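Local coordinates for protein molybdopterin biosynthesis enzyme, MoaB (Thermus thermophilus, PDB 3MCH) that probably binds molybdopterin and takes part in the biosynthesis of the molybdenum cofactor, at residues 4-9 with 67-72; 23-28 with 134-139; 122-127 with 148-153. All coordinates share one frame; numbering follows the deposited sequence.

Contact 1: residues 4-9 with 67-72; sequences VGILTV and LTNGGT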
loop_
_atom_site.group_PDB
_atom_site.type_symbol
_atom_site.label_atom_id
_atom_site.label_comp_id
_atom_site.label_asym_id
_atom_site.label_seq_id
_atom_site.Cartn_x
_atom_site.Cartn_y
_atom_site.Cartn_z
ATOM N N VAL B 4 -3.911 23.572 10.465
ATOM C CA VAL B 4 -3.872 22.989 9.133
ATOM C C VAL B 4 -3.466 23.967 8.042
ATOM O O VAL B 4 -3.858 25.129 8.058
ATOM C CB VAL B 4 -5.264 22.429 8.754
ATOM C CG1 VAL B 4 -5.222 21.745 7.386
ATOM C CG2 VAL B 4 -5.735 21.467 9.820
ATOM N N GLY B 5 -2.682 23.468 7.095
ATOM C CA GLY B 5 -2.274 24.264 5.956
ATOM C C GLY B 5 -2.838 23.577 4.721
ATOM O O GLY B 5 -2.768 22.353 4.609
ATOM N N ILE B 6 -3.422 24.346 3.810
ATOM C CA ILE B 6 -3.980 23.781 2.585
ATOM C C ILE B 6 -3.128 24.286 1.425
ATOM O O ILE B 6 -3.021 25.489 1.207
ATOM C CB ILE B 6 -5.462 24.213 2.389
ATOM C CG1 ILE B 6 -6.310 23.691 3.555
ATOM C CG2 ILE B 6 -6.006 23.669 1.066
ATOM C CD1 ILE B 6 -6.317 22.158 3.808
ATOM N N LEU B 7 -2.509 23.360 0.698
ATOM C CA LEU B 7 -1.656 23.717 -0.429
ATOM C C LEU B 7 -2.237 23.229 -1.747
ATOM O O LEU B 7 -2.304 22.028 -1.994
ATOM C CB LEU B 7 -0.261 23.120 -0.243
ATOM C CG LEU B 7 0.756 23.431 -1.347
ATOM C CD1 LEU B 7 0.976 24.935 -1.427
ATOM C CD2 LEU B 7 2.065 22.716 -1.055
ATOM N N THR B 8 -2.654 24.164 -2.596
ATOM C CA THR B 8 -3.219 23.811 -3.890
ATOM C C THR B 8 -2.119 23.800 -4.948
ATOM O O THR B 8 -1.553 24.840 -5.293
ATOM C CB THR B 8 -4.338 24.792 -4.292
ATOM O OG1 THR B 8 -5.426 24.664 -3.366
ATOM C CG2 THR B 8 -4.851 24.485 -5.698
ATOM N N VAL B 9 -1.821 22.604 -5.445
ATOM C CA VAL B 9 -0.780 22.401 -6.443
ATOM C C VAL B 9 -1.245 22.335 -7.894
ATOM O O VAL B 9 -1.931 21.391 -8.289
ATOM C CB VAL B 9 -0.046 21.056 -6.201
ATOM C CG1 VAL B 9 1.096 20.893 -7.200
ATOM C CG2 VAL B 9 0.480 20.996 -4.774
ATOM N N LEU B 67 -2.496 19.566 4.052
ATOM C CA LEU B 67 -3.317 18.917 3.051
ATOM C C LEU B 67 -3.006 19.551 1.703
ATOM O O LEU B 67 -3.376 20.703 1.453
ATOM C CB LEU B 67 -4.808 19.097 3.372
ATOM C CG LEU B 67 -5.293 18.500 4.699
ATOM C CD1 LEU B 67 -6.749 18.885 4.954
ATOM C CD2 LEU B 67 -5.150 16.979 4.661
ATOM N N THR B 68 -2.288 18.823 0.854
ATOM C CA THR B 68 -2.004 19.338 -0.479
ATOM C C THR B 68 -3.138 18.767 -1.316
ATOM O O THR B 68 -3.756 17.771 -0.932
ATOM C CB THR B 68 -0.658 18.820 -1.066
ATOM O OG1 THR B 68 -0.764 17.423 -1.381
ATOM C CG2 THR B 68 0.484 19.041 -0.086
ATOM N N ASN B 69 -3.441 19.402 -2.439
ATOM C CA ASN B 69 -4.469 18.881 -3.317
ATOM C C ASN B 69 -4.001 19.101 -4.748
ATOM O O ASN B 69 -3.460 20.160 -5.074
ATOM C CB ASN B 69 -5.829 19.552 -3.056
ATOM C CG ASN B 69 -5.870 21.007 -3.490
ATOM O OD1 ASN B 69 -5.976 21.312 -4.677
ATOM N ND2 ASN B 69 -5.783 21.913 -2.522
ATOM N N GLY B 70 -4.170 18.075 -5.579
ATOM C CA GLY B 70 -3.759 18.148 -6.975
ATOM C C GLY B 70 -2.389 17.565 -7.285
ATOM O O GLY B 70 -1.552 17.405 -6.393
ATOM N N GLY B 71 -2.161 17.253 -8.562
ATOM C CA GLY B 71 -0.883 16.711 -8.994
ATOM C C GLY B 71 -0.610 15.276 -8.586
ATOM O O GLY B 71 0.546 14.861 -8.512
ATOM N N THR B 72 -1.665 14.511 -8.330
ATOM C CA THR B 72 -1.514 13.117 -7.916
ATOM C C THR B 72 -1.986 12.136 -8.985
ATOM O O THR B 72 -2.020 10.924 -8.747
ATOM C CB THR B 72 -2.316 12.822 -6.631
ATOM O OG1 THR B 72 -3.718 12.936 -6.904
ATOM C CG2 THR B 72 -1.937 13.802 -5.528
HETATM O O HOH W 1 -4.795 21.486 -7.473
#
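T8 OG1 is held by two groups: the N69 amide, which donates through ND2 at 2.9 Å, and the carboxylate of D20 near the start of helix 21-30. The hydrogen bond from ND2 is nearly straight (166°) and lies close to the plane of the N69 amide. With chi1 at 70°, N69 CG is tucked between its own backbone N and carbonyl carbon, which swings ND2 across to strand 4-9. The other branch, OD1, sits 3.0 Å from a water that is equally close to V9 O.

The two strands carrying this pair run parallel. L67 N donates to G5 O at 2.9 Å and L7 N to L67 O; N69 N then donates to L7 O and V9 N to N69 O, giving an unbroken ladder. On the face that carries T8 and N69, I6 CD1 presses against L67 CB at 3.4 Å, tighter than usual. On the other face, L7 CD2 meets T68 CG2 at 4.1 Å. A side chain on G70 would run into V9 O. A strand end that passes into a glycine-rich turn, here N69-G70-G71-T72, beside its parallel neighbour 4-9 is characteristic of the MogA/MoaB fold, where this loop probably borders the molybdopterin site.

Contact 2: residues 23-28 with 134-139; sequences HLAIRE and GARESL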
loop_
_atom_site.group_PDB
_atom_site.type_symbol
_atom_site.label_atom_id
_atom_site.label_comp_id
_atom_site.label_asym_id
_atom_site.label_seq_id
_atom_site.Cartn_x
_atom_site.Cartn_y
_atom_site.Cartn_z
ATOM N N HIS B 23 -9.930 24.184 -2.501
ATOM C CA HIS B 23 -9.556 24.757 -1.211
ATOM C C HIS B 23 -10.827 24.882 -0.365
ATOM O O HIS B 23 -10.854 24.499 0.805
ATOM C CB HIS B 23 -8.936 26.142 -1.436
ATOM C CG HIS B 23 -8.831 26.979 -0.198
ATOM N ND1 HIS B 23 -8.954 28.352 -0.220
ATOM C CD2 HIS B 23 -8.602 26.643 1.094
ATOM C CE1 HIS B 23 -8.804 28.826 1.004
ATOM N NE2 HIS B 23 -8.590 27.811 1.820
ATOM N N LEU B 24 -11.886 25.415 -0.970
ATOM C CA LEU B 24 -13.154 25.591 -0.266
ATOM C C LEU B 24 -13.808 24.278 0.146
ATOM O O LEU B 24 -14.403 24.189 1.218
ATOM C CB LEU B 24 -14.129 26.393 -1.127
ATOM C CG LEU B 24 -13.717 27.835 -1.430
ATOM C CD1 LEU B 24 -14.780 28.486 -2.291
ATOM C CD2 LEU B 24 -13.536 28.614 -0.135
ATOM N N ALA B 25 -13.709 23.263 -0.705
ATOM C CA ALA B 25 -14.300 21.963 -0.397
ATOM C C ALA B 25 -13.600 21.359 0.817
ATOM O O ALA B 25 -14.240 20.759 1.683
ATOM C CB ALA B 25 -14.170 21.028 -1.592
ATOM N N ILE B 26 -12.282 21.518 0.869
ATOM C CA ILE B 26 -11.497 20.997 1.977
ATOM C C ILE B 26 -11.898 21.669 3.290
ATOM O O ILE B 26 -12.123 20.997 4.295
ATOM C CB ILE B 26 -9.987 21.180 1.712
ATOM C CG1 ILE B 26 -9.580 20.289 0.528
ATOM C CG2 ILE B 26 -9.189 20.846 2.969
ATOM C CD1 ILE B 26 -9.917 18.783 0.630
ATOM N N ARG B 27 -12.005 22.994 3.286
ATOM C CA ARG B 27 -12.408 23.701 4.497
ATOM C C ARG B 27 -13.752 23.188 5.033
ATOM O O ARG B 27 -13.942 23.060 6.246
ATOM C CB ARG B 27 -12.525 25.200 4.224
ATOM C CG ARG B 27 -11.217 25.970 4.258
ATOM C CD ARG B 27 -11.494 27.449 4.017
ATOM N NE ARG B 27 -10.296 28.284 4.074
ATOM C CZ ARG B 27 -9.802 28.832 5.181
ATOM N NH1 ARG B 27 -10.395 28.639 6.352
ATOM N NH2 ARG B 27 -8.718 29.592 5.110
ATOM N N GLU B 28 -14.681 22.904 4.126
ATOM C CA GLU B 28 -16.005 22.422 4.512
ATOM C C GLU B 28 -15.945 21.090 5.253
ATOM O O GLU B 28 -16.651 20.886 6.239
ATOM C CB GLU B 28 -16.892 22.275 3.275
ATOM C CG GLU B 28 -16.965 23.530 2.421
ATOM C CD GLU B 28 -17.913 23.390 1.245
ATOM O OE1 GLU B 28 -17.829 22.372 0.521
ATOM O OE2 GLU B 28 -18.735 24.307 1.037
ATOM N N GLY B 134 -13.117 15.020 -5.675
ATOM C CA GLY B 134 -12.070 14.084 -5.299
ATOM C C GLY B 134 -11.454 14.380 -3.943
ATOM O O GLY B 134 -11.334 13.490 -3.097
ATOM N N ALA B 135 -11.046 15.629 -3.737
ATOM C CA ALA B 135 -10.451 16.038 -2.469
ATOM C C ALA B 135 -11.443 15.805 -1.338
ATOM O O ALA B 135 -11.085 15.326 -0.261
ATOM C CB ALA B 135 -10.063 17.511 -2.525
ATOM N N ARG B 136 -12.704 16.134 -1.592
ATOM C CA ARG B 136 -13.746 15.972 -0.589
ATOM C C ARG B 136 -13.926 14.529 -0.138
ATOM O O ARG B 136 -13.914 14.234 1.061
ATOM C CB ARG B 136 -15.076 16.505 -1.126
ATOM C CG ARG B 136 -16.208 16.496 -0.116
ATOM C CD ARG B 136 -17.522 16.940 -0.758
ATOM N NE ARG B 136 -17.388 18.209 -1.473
ATOM C CZ ARG B 136 -17.624 18.364 -2.772
ATOM N NH1 ARG B 136 -18.007 17.330 -3.511
ATOM N NH2 ARG B 136 -17.479 19.555 -3.334
ATOM N N GLU B 137 -14.095 13.624 -1.096
ATOM C CA GLU B 137 -14.297 12.222 -0.765
ATOM C C GLU B 137 -13.081 11.606 -0.084
ATOM O O GLU B 137 -13.222 10.841 0.868
ATOM C CB GLU B 137 -14.655 11.421 -2.019
ATOM C CG GLU B 137 -15.927 11.890 -2.697
ATOM C CD GLU B 137 -16.487 10.857 -3.653
ATOM O OE1 GLU B 137 -15.702 10.272 -4.428
ATOM O OE2 GLU B 137 -17.715 10.635 -3.629
ATOM N N SER B 138 -11.891 11.942 -0.568
ATOM C CA SER B 138 -10.674 11.407 0.025
ATOM C C SER B 138 -10.487 11.915 1.452
ATOM O O SER B 138 -10.066 11.165 2.333
ATOM C CB SER B 138 -9.451 11.785 -0.818
ATOM O OG SER B 138 -9.515 11.185 -2.098
ATOM N N LEU B 139 -10.800 13.185 1.689
ATOM C CA LEU B 139 -10.629 13.743 3.024
ATOM C C LEU B 139 -11.690 13.212 3.987
ATOM O O LEU B 139 -11.404 12.964 5.157
ATOM C CB LEU B 139 -10.655 15.280 2.972
ATOM C CG LEU B 139 -10.374 16.019 4.287
ATOM C CD1 LEU B 139 -9.014 15.621 4.854
ATOM C CD2 LEU B 139 -10.418 17.523 4.034
HETATM O O HOH W 2 -16.758 19.886 0.891
#
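Helices 23-28 and 134-139 run in nearly the same direction, their axes 8.8 Å apart and 25° from parallel, with the backbones nearest at A25 and R136. A25 and A135 both point across the gap, consistent with the close spacing. I26 fills the space between A135 and L139: its CD1 lies 3.4 Å from A135 CB, a tight fit, and 3.7 Å from L139 CD2. The second branch, I26 CG2, touches that same L139 methyl, and the two side chains meet at about a right angle. L139 reaches over because its CG is anti to the backbone N (chi1 -175°), which carries CD2 toward the neighbouring helix.

Both helices lie on one face of the central sheet in this alpha/beta/alpha fold, and I26 and L139 also rest on L128 of strand 123-128. With an alanine in place of I26, CG1, CG2 and CD1 go, which is likely to open a gap beside A135 and leave L139 CD2 free to shift. Toward the outer side, the contact turns polar. Water 2 donates to A25 O at 2.8 Å and to E28 OE1 at 2.7 Å, and accepts from R136 NE at 3.0 Å at the edge of the guanidinium. E28 and R136 are thus joined through water, not by a direct salt bridge. A25 CB approaches the guanidinium obliquely, 4.0 Å from R136 NH2.

Contact 3: residues 122-127 with 148-153; sequences RTLILN and HALSLV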
loop_
_atom_site.group_PDB
_atom_site.type_symbol
_atom_site.label_atom_id
_atom_site.label_comp_id
_atom_site.label_asym_id
_atom_site.label_seq_id
_atom_site.Cartn_x
_atom_site.Cartn_y
_atom_site.Cartn_z
ATOM N N ARG B 122 7.043 16.886 13.084
ATOM C CA ARG B 122 5.812 16.678 13.835
ATOM C C ARG B 122 4.631 17.169 13.010
ATOM O O ARG B 122 3.668 17.715 13.546
ATOM C CB ARG B 122 5.868 17.416 15.171
ATOM C CG ARG B 122 6.632 16.656 16.252
ATOM C CD ARG B 122 6.898 17.546 17.445
ATOM N NE ARG B 122 7.917 18.544 17.136
ATOM C CZ ARG B 122 7.857 19.818 17.509
ATOM N NH1 ARG B 122 8.837 20.650 17.182
ATOM N NH2 ARG B 122 6.812 20.261 18.196
ATOM N N THR B 123 4.722 16.962 11.701
ATOM C CA THR B 123 3.678 17.384 10.774
ATOM C C THR B 123 3.198 16.223 9.911
ATOM O O THR B 123 4.000 15.514 9.301
ATOM C CB THR B 123 4.189 18.503 9.840
ATOM O OG1 THR B 123 4.676 19.595 10.630
ATOM C CG2 THR B 123 3.066 18.999 8.928
ATOM N N LEU B 124 1.883 16.027 9.872
ATOM C CA LEU B 124 1.295 14.975 9.052
ATOM C C LEU B 124 0.953 15.610 7.714
ATOM O O LEU B 124 0.336 16.673 7.674
ATOM C CB LEU B 124 0.024 14.429 9.713
ATOM C CG LEU B 124 -0.728 13.313 8.989
ATOM C CD1 LEU B 124 0.144 12.064 8.877
ATOM C CD2 LEU B 124 -2.005 13.006 9.764
ATOM N N ILE B 125 1.353 14.955 6.627
ATOM C CA ILE B 125 1.114 15.467 5.286
ATOM C C ILE B 125 0.347 14.458 4.442
ATOM O O ILE B 125 0.746 13.294 4.336
ATOM C CB ILE B 125 2.458 15.796 4.572
ATOM C CG1 ILE B 125 3.293 16.724 5.455
ATOM C CG2 ILE B 125 2.198 16.440 3.217
ATOM C CD1 ILE B 125 4.116 16.004 6.491
ATOM N N LEU B 126 -0.765 14.907 3.863
ATOM C CA LEU B 126 -1.583 14.057 3.000
ATOM C C LEU B 126 -1.745 14.706 1.629
ATOM O O LEU B 126 -2.006 15.908 1.544
ATOM C CB LEU B 126 -2.982 13.848 3.597
ATOM C CG LEU B 126 -3.195 12.768 4.664
ATOM C CD1 LEU B 126 -2.358 13.048 5.891
ATOM C CD2 LEU B 126 -4.674 12.727 5.016
ATOM N N ASN B 127 -1.588 13.909 0.573
ATOM C CA ASN B 127 -1.763 14.373 -0.809
ATOM C C ASN B 127 -3.180 14.020 -1.260
ATOM O O ASN B 127 -3.455 12.857 -1.571
ATOM C CB ASN B 127 -0.828 13.646 -1.785
ATOM C CG ASN B 127 0.638 13.962 -1.576
ATOM O OD1 ASN B 127 1.493 13.163 -1.956
ATOM N ND2 ASN B 127 0.940 15.125 -1.009
ATOM N N HIS B 148 -7.126 11.491 15.878
ATOM C CA HIS B 148 -6.305 10.529 16.612
ATOM C C HIS B 148 -4.899 10.494 16.018
ATOM O O HIS B 148 -3.901 10.492 16.741
ATOM C CB HIS B 148 -6.917 9.123 16.544
ATOM C CG HIS B 148 -6.191 8.111 17.380
ATOM N ND1 HIS B 148 -6.274 8.084 18.756
ATOM C CD2 HIS B 148 -5.345 7.110 17.037
ATOM C CE1 HIS B 148 -5.512 7.111 19.225
ATOM N NE2 HIS B 148 -4.936 6.505 18.202
ATOM N N ALA B 149 -4.830 10.457 14.692
ATOM C CA ALA B 149 -3.556 10.431 13.992
ATOM C C ALA B 149 -2.707 11.647 14.351
ATOM O O ALA B 149 -1.520 11.523 14.666
ATOM C CB ALA B 149 -3.796 10.400 12.486
ATOM N N LEU B 150 -3.320 12.823 14.293
ATOM C CA LEU B 150 -2.607 14.061 14.596
ATOM C C LEU B 150 -2.139 14.137 16.046
ATOM O O LEU B 150 -1.060 14.655 16.318
ATOM C CB LEU B 150 -3.486 15.274 14.250
ATOM C CG LEU B 150 -3.586 15.531 12.742
ATOM C CD1 LEU B 150 -4.772 16.434 12.429
ATOM C CD2 LEU B 150 -2.283 16.150 12.248
ATOM N N SER B 151 -2.932 13.613 16.979
ATOM C CA SER B 151 -2.528 13.664 18.382
ATOM C C SER B 151 -1.245 12.859 18.604
ATOM O O SER B 151 -0.393 13.245 19.403
ATOM C CB SER B 151 -3.651 13.157 19.302
ATOM O OG SER B 151 -3.975 11.800 19.056
ATOM N N LEU B 152 -1.094 11.757 17.875
ATOM C CA LEU B 152 0.099 10.924 18.002
ATOM C C LEU B 152 1.316 11.574 17.353
ATOM O O LEU B 152 2.409 11.584 17.918
ATOM C CB LEU B 152 -0.149 9.552 17.374
ATOM C CG LEU B 152 -1.133 8.664 18.140
ATOM C CD1 LEU B 152 -1.294 7.337 17.413
ATOM C CD2 LEU B 152 -0.618 8.436 19.562
ATOM N N VAL B 153 1.116 12.122 16.162
ATOM C CA VAL B 153 2.189 12.777 15.422
ATOM C C VAL B 153 2.688 14.050 16.094
ATOM O O VAL B 153 3.895 14.291 16.180
ATOM C CB VAL B 153 1.716 13.151 13.995
ATOM C CG1 VAL B 153 2.742 14.046 13.305
ATOM C CG2 VAL B 153 1.484 11.892 13.186
#
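V153 and L124 do most of the work where helix 146-154 packs on the sheet, in the alpha/beta/alpha layering of the fold; strand 123-127 and helix 148-153 run at 139° to each other. A chi1 of 170° sets V153 CG1 opposite its own N and directs it at the start of the strand, 3.7 Å from R122 C and 3.9 Å from T123 N. R122 answers from its aliphatic stem: CG comes within 3.6 Å of V153 O, while the chain bends at chi3 and leads its guanidinium away from the helix.

Two residues further on, L124 extends toward the helix with CG anti to its own N. L150 crosses it at about a right angle, putting CD2 3.8 Å from L124 CB and 4.0 Å from L124 CD2. That same L124 methyl also approaches A149 CB at 4.2 Å. The helix is shared with the assembly: A149, L152 and V153 pack against L74 of the second subunit. Within the helix, S151 has chi1 at 62°, which folds its hydroxyl back so that OG donates to H148 O at 2.7 Å, on the same face of that carbonyl as L152 N.

Contacts 1 and 2 are neighbours, centres 10 Å apart: I6 and L67 on the sheet meet I26 and L139 on the helices, so the paired helices sit directly on the parallel strands. Contact 3 lies about 15 Å from contact 1 between centres and shares its sheet, since strands 65-69 and 123-128 are adjacent and T68 bonds to L126 and N127. Contacts 2 and 3 are about 17 Å apart between centres and do not touch. Along the chain, contact 1 closes before contact 3 opens, while contact 2 interleaves with both. Chain ends and middle are thereby knit into one domain, whose last helix also faces another subunit.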